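Sensor protein DivL (Caulobacter crescentus, PDB 4Q20) is a histidine-kinase-like sensor protein required for cell division and growth, which phosphorylates the cell-cycle regulator CtrA. Local coordinates at residues L163-N166 with A167-Q170; R126-K129 with D130-G134; A85-Q88 with L89-I93. All blocks are in the same frame, centred on the assembly; numbering follows the deposited sequence.

All three contacts are local, each within one helix. Contacts 1 and 2 belong to helices 153-170 and 116-133 of the ATP-binding domain. Contact 3 lies on helix 73-103 of the phospho-acceptor domain. Contact 1 is mostly buried and backs onto the large sheet. Contact 2 lies nearer the surface, with its alanines turned inward. Contact 3 is partly buried and faces the other helix of its domain and the second subunit. Val164 packs against Ala127 between contacts 1 and 2. Their Glu165 and Asp130 carboxylates also come close, beside Arg91 of contact 3, which probably offsets the repulsion. Arg91 forms a salt bridge with Glu165 and a weak pair with Asp130, so the three contacts meet at the domain interface.

Contact 1: L163-N166 with A167-Q170; sequences LVEN and ALRQ
Ala167 N donates to Leu163 O at 3.0 Å, one turn back on helix 153-170. The sequence fits the N box of the GHKL ATPase fold, a helix that lines the nucleotide pocket in relatives. The methyl CB of Ala167 rests against the same oxygen and against Val164 O, and also packs on Val177 and Val192 of the five-stranded sheet.

Leu168 follows with a bond from its N to Val164 O, 2.8 Å long. Its CG lies close over this carbonyl oxygen. Its CD1 reaches back alongside the Val164 methyl CG1 at 4.2 Å, and it also touches the Glu165 carboxylate at OE1. The other carboxylate oxygen, Glu165 OE2, makes a salt bridge with Arg91 of helix 73-103.

Arg169 N bonds to Glu165 O at 3.1 Å, and its side chain then returns to the same carbonyl. The chain bends at chi3 (-69°), which folds the guanidinium back along the helix. Glu165 O sits over the centre of one face of that group, 3.5 Å from CZ. The guanidinium therefore lies across the backbone of the preceding turn. It does not pair with the Glu165 carboxylate: Arg169 NH1 stays 4.7 Å from Glu165 OE1. Glu165 CB lies near NH1 and NH2, and Asn166 CB near NH2, on the same side of the plane as Glu165 O.

Gln170 comes where the bonding slackens. Its N reaches Asn166 O through a weak bond of 3.4 Å with an N-H...O angle of 132°. Gln170 CG packs against the same oxygen, Asn166 O, at 3.5 Å.

Contact 2: R126-K129 with D130-G134; sequences RALK and DAQLG
Gln132 sets its CG anti to its own carbonyl carbon, beside the backbone N (chi1 -70°). With chi2 at 179° the chain then runs back toward the previous turn. This lays Gln132 CG 3.4 Å from Leu128 O and brings the amide end up to the Leu128 side chain, where NE2 lies 4.2 Å from CG of Leu128. The backbone of the same pair is bonded as well, Gln132 N to Leu128 O at 3.1 Å.

This is the last part of helix 116-133 in the ATP-binding domain. Ala131 N donates to Ala127 O at 3.0 Å, and also weakly to Leu128 O. Leu133 N donates to Lys129 O at 3.1 Å, and Leu133 CB rests on that same oxygen. The Ala131 methyl sits against the oxygens of Ala127 and Leu128. Both alanines also pack on Leu138, so the small residues mark the inward side.

The charged ends turn elsewhere. Asp130 lays CB near Ala127 O, but its OD1 forms a salt bridge with Arg83 of helix 73-103. Its OD2 lies close to the like-charged Glu165 OE2, a repulsion that nearby Arg91 probably offsets. Lys129 is extended and its NZ pairs with Glu66 of the second subunit. Backbone bonds therefore hold this turn together, while the ion pairs of Asp130 and Lys129 join it to the phospho-acceptor helices of both subunits.

Contact 3: A85-Q88 with L89-I93; sequences AATQ and LARSI
Ala85 to Ile93 form regular alpha helix, with the N atoms of Leu89, Ala90 and Arg91 bonded to the carbonyls of Ala85, Ala86 and Thr87.

Arg91 carries the main side-chain contact. From CG to NE its chain is extended, and CG lies 3.4 Å from Thr87 O. The flat guanidinium then passes under the Thr87 methyl. CG2 of Thr87 sits over one face, offset toward the rim, at 3.5 Å from CZ of Arg91. The Thr87 hydroxyl instead bonds to Arg83 O, one turn back.

Ser92 grips one carbonyl twice. With its hydroxyl anti to the carbonyl carbon (chi1 -59°), Ser92 OG donates to Gln88 O at 3.1 Å. Ser92 N donates to Gln88 O at 3.1 Å too, from the opposite face of the carbonyl plane.

This is the second helix of the phospho-acceptor hairpin. Leu89 packs on Leu51 of helix 26-66 and on Leu55 of the second subunit, as in a four-helix dimer bundle. On the ATP-binding side, the salt bridge of Arg91 with Glu165 sets this helix against helix 153-170.

Contact 1: L163-N166 with A167-Q170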
ATOM      1  N   LEU A 163      -8.580 -18.077   1.591  1.00 77.40           N
ATOM      2  CA  LEU A 163      -8.693 -19.311   0.825  1.00 76.16           C
ATOM      3  C   LEU A 163      -9.608 -19.163  -0.398  1.00 83.52           C
ATOM      4  O   LEU A 163      -9.262 -19.682  -1.456  1.00 85.72           O
ATOM      5  CB  LEU A 163      -9.168 -20.472   1.715  1.00 74.59           C
ATOM      6  CG  LEU A 163      -8.168 -20.964   2.773  1.00 74.32           C
ATOM      7  CD1 LEU A 163      -8.730 -22.130   3.552  1.00 74.21           C
ATOM      8  CD2 LEU A 163      -6.807 -21.301   2.165  1.00 71.45           C
ATOM      9  N   VAL A 164     -10.732 -18.426  -0.276  1.00 80.99           N
ATOM     10  CA  VAL A 164     -11.674 -18.176  -1.386  1.00 82.53           C
ATOM     11  C   VAL A 164     -11.042 -17.271  -2.474  1.00 87.51           C
ATOM     12  O   VAL A 164     -11.220 -17.542  -3.671  1.00 88.86           O
ATOM     13  CB  VAL A 164     -13.002 -17.573  -0.866  1.00 86.60           C
ATOM     14  CG1 VAL A 164     -13.900 -17.119  -2.010  1.00 89.51           C
ATOM     15  CG2 VAL A 164     -13.732 -18.566   0.027  1.00 85.11           C
ATOM     16  N   GLU A 165     -10.325 -16.207  -2.074  1.00 82.59           N
ATOM     17  CA  GLU A 165      -9.722 -15.302  -3.048  1.00 84.94           C
ATOM     18  C   GLU A 165      -8.556 -15.975  -3.745  1.00 89.67           C
ATOM     19  O   GLU A 165      -8.375 -15.769  -4.954  1.00 92.43           O
ATOM     20  CB  GLU A 165      -9.308 -13.956  -2.412  1.00 86.96           C
ATOM     21  CG  GLU A 165     -10.492 -13.029  -2.160  1.00 96.36           C
ATOM     22  CD  GLU A 165     -11.290 -12.512  -3.353  1.00119.40           C
ATOM     23  OE1 GLU A 165     -10.846 -12.697  -4.512  1.00108.29           O
ATOM     24  OE2 GLU A 165     -12.361 -11.901  -3.120  1.00110.92           O
ATOM     25  N   ASN A 166      -7.807 -16.831  -3.009  1.00 84.32           N
ATOM     26  CA  ASN A 166      -6.723 -17.645  -3.573  1.00 84.16           C
ATOM     27  C   ASN A 166      -7.309 -18.595  -4.629  1.00 91.43           C
ATOM     28  O   ASN A 166      -6.752 -18.700  -5.732  1.00 96.04           O
ATOM     29  CB  ASN A 166      -5.984 -18.423  -2.469  1.00 77.70           C
ATOM     30  CG  ASN A 166      -5.053 -19.495  -2.974  1.00 98.15           C
ATOM     31  OD1 ASN A 166      -3.961 -19.207  -3.468  1.00 91.95           O
ATOM     32  ND2 ASN A 166      -5.481 -20.761  -2.875  1.00 92.38           N
ATOM     33  N   ALA A 167      -8.454 -19.248  -4.295  1.00 84.61           N
ATOM     34  CA  ALA A 167      -9.178 -20.161  -5.180  1.00 85.65           C
ATOM     35  C   ALA A 167      -9.693 -19.435  -6.432  1.00 94.62           C
ATOM     36  O   ALA A 167      -9.494 -19.936  -7.531  1.00 97.38           O
ATOM     37  CB  ALA A 167     -10.335 -20.804  -4.432  1.00 85.22           C
ATOM     38  N   LEU A 168     -10.300 -18.233  -6.275  1.00 92.35           N
ATOM     39  CA  LEU A 168     -10.835 -17.455  -7.398  1.00 95.61           C
ATOM     40  C   LEU A 168      -9.750 -17.031  -8.400  1.00103.04           C
ATOM     41  O   LEU A 168     -10.019 -16.957  -9.603  1.00106.50           O
ATOM     42  CB  LEU A 168     -11.589 -16.216  -6.901  1.00 95.68           C
ATOM     43  CG  LEU A 168     -12.936 -16.430  -6.222  1.00 98.16           C
ATOM     44  CD1 LEU A 168     -13.483 -15.095  -5.717  1.00 98.57           C
ATOM     45  CD2 LEU A 168     -13.933 -17.139  -7.146  1.00 99.88           C
ATOM     46  N   ARG A 169      -8.535 -16.772  -7.899  1.00 99.08           N
ATOM     47  CA  ARG A 169      -7.385 -16.350  -8.698  1.00101.89           C
ATOM     48  C   ARG A 169      -6.844 -17.483  -9.574  1.00107.01           C
ATOM     49  O   ARG A 169      -6.270 -17.209 -10.626  1.00110.30           O
ATOM     50  CB  ARG A 169      -6.270 -15.815  -7.778  1.00102.05           C
ATOM     51  CG  ARG A 169      -6.465 -14.349  -7.382  1.00120.00           C
ATOM     52  CD  ARG A 169      -5.274 -13.787  -6.628  1.00136.99           C
ATOM     53  NE  ARG A 169      -5.142 -14.377  -5.292  1.00142.04           N
ATOM     54  CZ  ARG A 169      -5.551 -13.800  -4.166  1.00148.14           C
ATOM     55  NH1 ARG A 169      -6.110 -12.592  -4.192  1.00135.53           N
ATOM     56  NH2 ARG A 169      -5.399 -14.422  -3.004  1.00123.78           N
ATOM     57  N   GLN A 170      -7.023 -18.740  -9.132  1.00100.90           N
ATOM     58  CA  GLN A 170      -6.560 -19.963  -9.795  1.00101.28           C
ATOM     59  C   GLN A 170      -7.606 -20.552 -10.760  1.00109.02           C
ATOM     60  O   GLN A 170      -7.223 -21.238 -11.714  1.00112.54           O
ATOM     61  CB  GLN A 170      -6.217 -21.030  -8.733  1.00 98.62           C
ATOM     62  CG  GLN A 170      -4.961 -20.779  -7.903  1.00116.92           C
ATOM     63  CD  GLN A 170      -4.331 -22.097  -7.485  1.00140.58           C
ATOM     64  OE1 GLN A 170      -4.828 -22.817  -6.600  1.00132.56           O
ATOM     65  NE2 GLN A 170      -3.249 -22.473  -8.157  1.00135.49           N
TER

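Contact 2: R126-K129 with D130-G134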
ATOM      1  N   ARG A 126     -19.418 -12.434   0.663  1.00109.32           N
ATOM      2  CA  ARG A 126     -18.363 -11.412   0.601  1.00107.59           C
ATOM      3  C   ARG A 126     -17.557 -11.544  -0.701  1.00111.23           C
ATOM      4  O   ARG A 126     -17.087 -10.541  -1.239  1.00111.55           O
ATOM      5  CB  ARG A 126     -17.405 -11.485   1.810  1.00102.61           C
ATOM      6  CG  ARG A 126     -17.982 -10.972   3.135  1.00106.27           C
ATOM      7  CD  ARG A 126     -16.945 -10.925   4.261  1.00100.33           C
ATOM      8  NE  ARG A 126     -16.195 -12.175   4.422  1.00 94.58           N
ATOM      9  CZ  ARG A 126     -16.458 -13.137   5.312  1.00105.44           C
ATOM     10  NH1 ARG A 126     -17.460 -13.001   6.177  1.00 82.39           N
ATOM     11  NH2 ARG A 126     -15.704 -14.233   5.359  1.00 89.31           N
ATOM     12  N   ALA A 127     -17.409 -12.782  -1.214  1.00107.19           N
ATOM     13  CA  ALA A 127     -16.631 -13.044  -2.430  1.00106.01           C
ATOM     14  C   ALA A 127     -17.483 -13.137  -3.711  1.00113.53           C
ATOM     15  O   ALA A 127     -16.914 -13.109  -4.802  1.00113.57           O
ATOM     16  CB  ALA A 127     -15.829 -14.314  -2.254  1.00102.00           C
ATOM     17  N   LEU A 128     -18.822 -13.244  -3.579  1.00113.08           N
ATOM     18  CA  LEU A 128     -19.780 -13.369  -4.676  1.00117.73           C
ATOM     19  C   LEU A 128     -19.523 -12.385  -5.849  1.00125.25           C
ATOM     20  O   LEU A 128     -19.554 -12.825  -7.001  1.00127.97           O
ATOM     21  CB  LEU A 128     -21.205 -13.169  -4.138  1.00121.58           C
ATOM     22  CG  LEU A 128     -22.334 -13.833  -4.922  1.00129.85           C
ATOM     23  CD1 LEU A 128     -22.396 -15.331  -4.637  1.00127.58           C
ATOM     24  CD2 LEU A 128     -23.661 -13.225  -4.556  1.00135.90           C
ATOM     25  N   LYS A 129     -19.259 -11.092  -5.565  1.00121.16           N
ATOM     26  CA  LYS A 129     -19.004 -10.083  -6.598  1.00125.13           C
ATOM     27  C   LYS A 129     -17.715 -10.374  -7.395  1.00128.63           C
ATOM     28  O   LYS A 129     -17.748 -10.319  -8.627  1.00132.37           O
ATOM     29  CB  LYS A 129     -18.946  -8.665  -6.000  1.00129.11           C
ATOM     30  CG  LYS A 129     -20.301  -7.981  -5.886  1.00141.35           C
ATOM     31  CD  LYS A 129     -20.144  -6.516  -5.505  1.00152.15           C
ATOM     32  CE  LYS A 129     -21.455  -5.825  -5.218  1.00168.52           C
ATOM     33  NZ  LYS A 129     -21.276  -4.363  -4.957  1.00174.68           N
ATOM     34  N   ASP A 130     -16.595 -10.698  -6.704  1.00120.64           N
ATOM     35  CA  ASP A 130     -15.301 -11.015  -7.335  1.00118.74           C
ATOM     36  C   ASP A 130     -15.358 -12.357  -8.131  1.00121.18           C
ATOM     37  O   ASP A 130     -14.563 -12.570  -9.051  1.00120.39           O
ATOM     38  CB  ASP A 130     -14.174 -11.047  -6.279  1.00116.23           C
ATOM     39  CG  ASP A 130     -13.890  -9.709  -5.575  1.00134.80           C
ATOM     40  OD1 ASP A 130     -13.981  -8.644  -6.242  1.00139.22           O
ATOM     41  OD2 ASP A 130     -13.524  -9.730  -4.375  1.00139.66           O
ATOM     42  N   ALA A 131     -16.313 -13.241  -7.779  1.00116.97           N
ATOM     43  CA  ALA A 131     -16.537 -14.526  -8.430  1.00116.58           C
ATOM     44  C   ALA A 131     -17.270 -14.328  -9.756  1.00125.51           C
ATOM     45  O   ALA A 131     -16.926 -14.962 -10.756  1.00126.51           O
ATOM     46  CB  ALA A 131     -17.341 -15.440  -7.515  1.00115.46           C
ATOM     47  N   GLN A 132     -18.271 -13.438  -9.768  1.00124.62           N
ATOM     48  CA  GLN A 132     -19.063 -13.143 -10.953  1.00129.54           C
ATOM     49  C   GLN A 132     -18.219 -12.363 -11.963  1.00134.64           C
ATOM     50  O   GLN A 132     -18.379 -12.544 -13.170  1.00138.99           O
ATOM     51  CB  GLN A 132     -20.334 -12.390 -10.560  1.00134.94           C
ATOM     52  CG  GLN A 132     -21.336 -13.277  -9.806  1.00158.90           C
ATOM     53  CD  GLN A 132     -22.595 -12.551  -9.390  1.00190.25           C
ATOM     54  OE1 GLN A 132     -23.699 -12.860  -9.857  1.00190.08           O
ATOM     55  NE2 GLN A 132     -22.467 -11.586  -8.482  1.00186.97           N
ATOM     56  N   LEU A 133     -17.283 -11.546 -11.466  1.00128.92           N
ATOM     57  CA  LEU A 133     -16.321 -10.764 -12.254  1.00131.55           C
ATOM     58  C   LEU A 133     -15.351 -11.705 -13.008  1.00134.32           C
ATOM     59  O   LEU A 133     -14.964 -11.419 -14.142  1.00136.97           O
ATOM     60  CB  LEU A 133     -15.552  -9.805 -11.314  1.00129.42           C
ATOM     61  CG  LEU A 133     -14.418  -8.934 -11.894  1.00136.55           C
ATOM     62  CD1 LEU A 133     -14.924  -7.961 -12.965  1.00144.26           C
ATOM     63  CD2 LEU A 133     -13.694  -8.186 -10.790  1.00135.48           C
ATOM     64  N   GLY A 134     -14.996 -12.816 -12.365  1.00126.78           N
ATOM     65  CA  GLY A 134     -14.136 -13.844 -12.941  1.00125.34           C
ATOM     66  C   GLY A 134     -14.887 -14.997 -13.591  1.00130.74           C
ATOM     67  O   GLY A 134     -14.261 -15.980 -13.994  1.00130.00           O
TER

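Contact 3: A85-Q88 with L89-I93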
ATOM      1  N   ALA A  85      -9.023  -4.728  -7.543  1.00 58.40           N
ATOM      2  CA  ALA A  85      -7.606  -4.452  -7.357  1.00 56.24           C
ATOM      3  C   ALA A  85      -7.349  -3.697  -6.061  1.00 63.09           C
ATOM      4  O   ALA A  85      -6.364  -3.996  -5.353  1.00 63.55           O
ATOM      5  CB  ALA A  85      -7.067  -3.688  -8.536  1.00 56.86           C
ATOM      6  N   ALA A  86      -8.240  -2.737  -5.740  1.00 59.89           N
ATOM      7  CA  ALA A  86      -8.172  -1.928  -4.522  1.00 58.52           C
ATOM      8  C   ALA A  86      -8.372  -2.797  -3.278  1.00 62.73           C
ATOM      9  O   ALA A  86      -7.646  -2.630  -2.300  1.00 62.31           O
ATOM     10  CB  ALA A  86      -9.216  -0.837  -4.567  1.00 60.05           C
ATOM     11  N   THR A  87      -9.331  -3.722  -3.329  1.00 59.76           N
ATOM     12  CA  THR A  87      -9.661  -4.667  -2.259  1.00 61.53           C
ATOM     13  C   THR A  87      -8.446  -5.626  -2.042  1.00 66.54           C
ATOM     14  O   THR A  87      -8.098  -5.921  -0.899  1.00 67.23           O
ATOM     15  CB  THR A  87     -10.991  -5.402  -2.642  1.00 71.46           C
ATOM     16  OG1 THR A  87     -12.112  -4.533  -2.469  1.00 76.56           O
ATOM     17  CG2 THR A  87     -11.235  -6.589  -1.873  1.00 66.06           C
ATOM     18  N   GLN A  88      -7.818  -6.105  -3.117  1.00 62.15           N
ATOM     19  CA  GLN A  88      -6.632  -6.973  -3.018  1.00 61.89           C
ATOM     20  C   GLN A  88      -5.447  -6.224  -2.349  1.00 65.43           C
ATOM     21  O   GLN A  88      -4.717  -6.814  -1.551  1.00 66.94           O
ATOM     22  CB  GLN A  88      -6.244  -7.472  -4.417  1.00 63.58           C
ATOM     23  CG  GLN A  88      -5.065  -8.429  -4.469  1.00 77.74           C
ATOM     24  CD  GLN A  88      -4.439  -8.438  -5.847  1.00111.25           C
ATOM     25  OE1 GLN A  88      -5.128  -8.395  -6.882  1.00112.16           O
ATOM     26  NE2 GLN A  88      -3.108  -8.471  -5.895  1.00103.62           N
ATOM     27  N   LEU A  89      -5.270  -4.936  -2.664  1.00 60.60           N
ATOM     28  CA  LEU A  89      -4.215  -4.108  -2.084  1.00 60.48           C
ATOM     29  C   LEU A  89      -4.468  -3.964  -0.545  1.00 67.78           C
ATOM     30  O   LEU A  89      -3.566  -4.244   0.249  1.00 69.30           O
ATOM     31  CB  LEU A  89      -4.151  -2.778  -2.842  1.00 60.23           C
ATOM     32  CG  LEU A  89      -3.076  -1.715  -2.479  1.00 64.97           C
ATOM     33  CD1 LEU A  89      -1.823  -2.327  -1.896  1.00 65.40           C
ATOM     34  CD2 LEU A  89      -2.739  -0.852  -3.676  1.00 61.22           C
ATOM     35  N   ALA A  90      -5.716  -3.667  -0.143  1.00 64.95           N
ATOM     36  CA  ALA A  90      -6.194  -3.587   1.245  1.00 64.38           C
ATOM     37  C   ALA A  90      -5.910  -4.891   2.025  1.00 68.37           C
ATOM     38  O   ALA A  90      -5.417  -4.825   3.148  1.00 69.92           O
ATOM     39  CB  ALA A  90      -7.691  -3.286   1.268  1.00 64.69           C
ATOM     40  N   ARG A  91      -6.184  -6.056   1.433  1.00 63.10           N
ATOM     41  CA  ARG A  91      -5.901  -7.359   2.054  1.00 63.25           C
ATOM     42  C   ARG A  91      -4.412  -7.587   2.254  1.00 68.09           C
ATOM     43  O   ARG A  91      -4.029  -8.058   3.314  1.00 70.18           O
ATOM     44  CB  ARG A  91      -6.465  -8.506   1.236  1.00 62.51           C
ATOM     45  CG  ARG A  91      -7.969  -8.533   1.228  1.00 76.45           C
ATOM     46  CD  ARG A  91      -8.413  -9.893   0.755  1.00 99.92           C
ATOM     47  NE  ARG A  91      -9.712  -9.812   0.092  1.00107.16           N
ATOM     48  CZ  ARG A  91      -9.878  -9.768  -1.225  1.00105.84           C
ATOM     49  NH1 ARG A  91      -8.817  -9.800  -2.045  1.00 72.68           N
ATOM     50  NH2 ARG A  91     -11.099  -9.705  -1.738  1.00 88.16           N
ATOM     51  N   SER A  92      -3.580  -7.220   1.275  1.00 63.30           N
ATOM     52  CA  SER A  92      -2.128  -7.332   1.398  1.00 63.49           C
ATOM     53  C   SER A  92      -1.602  -6.504   2.583  1.00 68.02           C
ATOM     54  O   SER A  92      -0.781  -7.016   3.337  1.00 70.87           O
ATOM     55  CB  SER A  92      -1.437  -6.914   0.099  1.00 65.80           C
ATOM     56  OG  SER A  92      -1.851  -7.722  -0.991  1.00 72.47           O
ATOM     57  N   ILE A  93      -2.094  -5.263   2.764  1.00 63.43           N
ATOM     58  CA  ILE A  93      -1.711  -4.386   3.892  1.00 64.12           C
ATOM     59  C   ILE A  93      -2.190  -5.014   5.238  1.00 70.19           C
ATOM     60  O   ILE A  93      -1.412  -5.088   6.200  1.00 70.92           O
ATOM     61  CB  ILE A  93      -2.238  -2.945   3.710  1.00 65.35           C
ATOM     62  CG1 ILE A  93      -1.595  -2.291   2.446  1.00 64.36           C
ATOM     63  CG2 ILE A  93      -1.966  -2.119   4.983  1.00 66.28           C
ATOM     64  CD1 ILE A  93      -2.183  -0.912   2.088  1.00 62.31           C
TER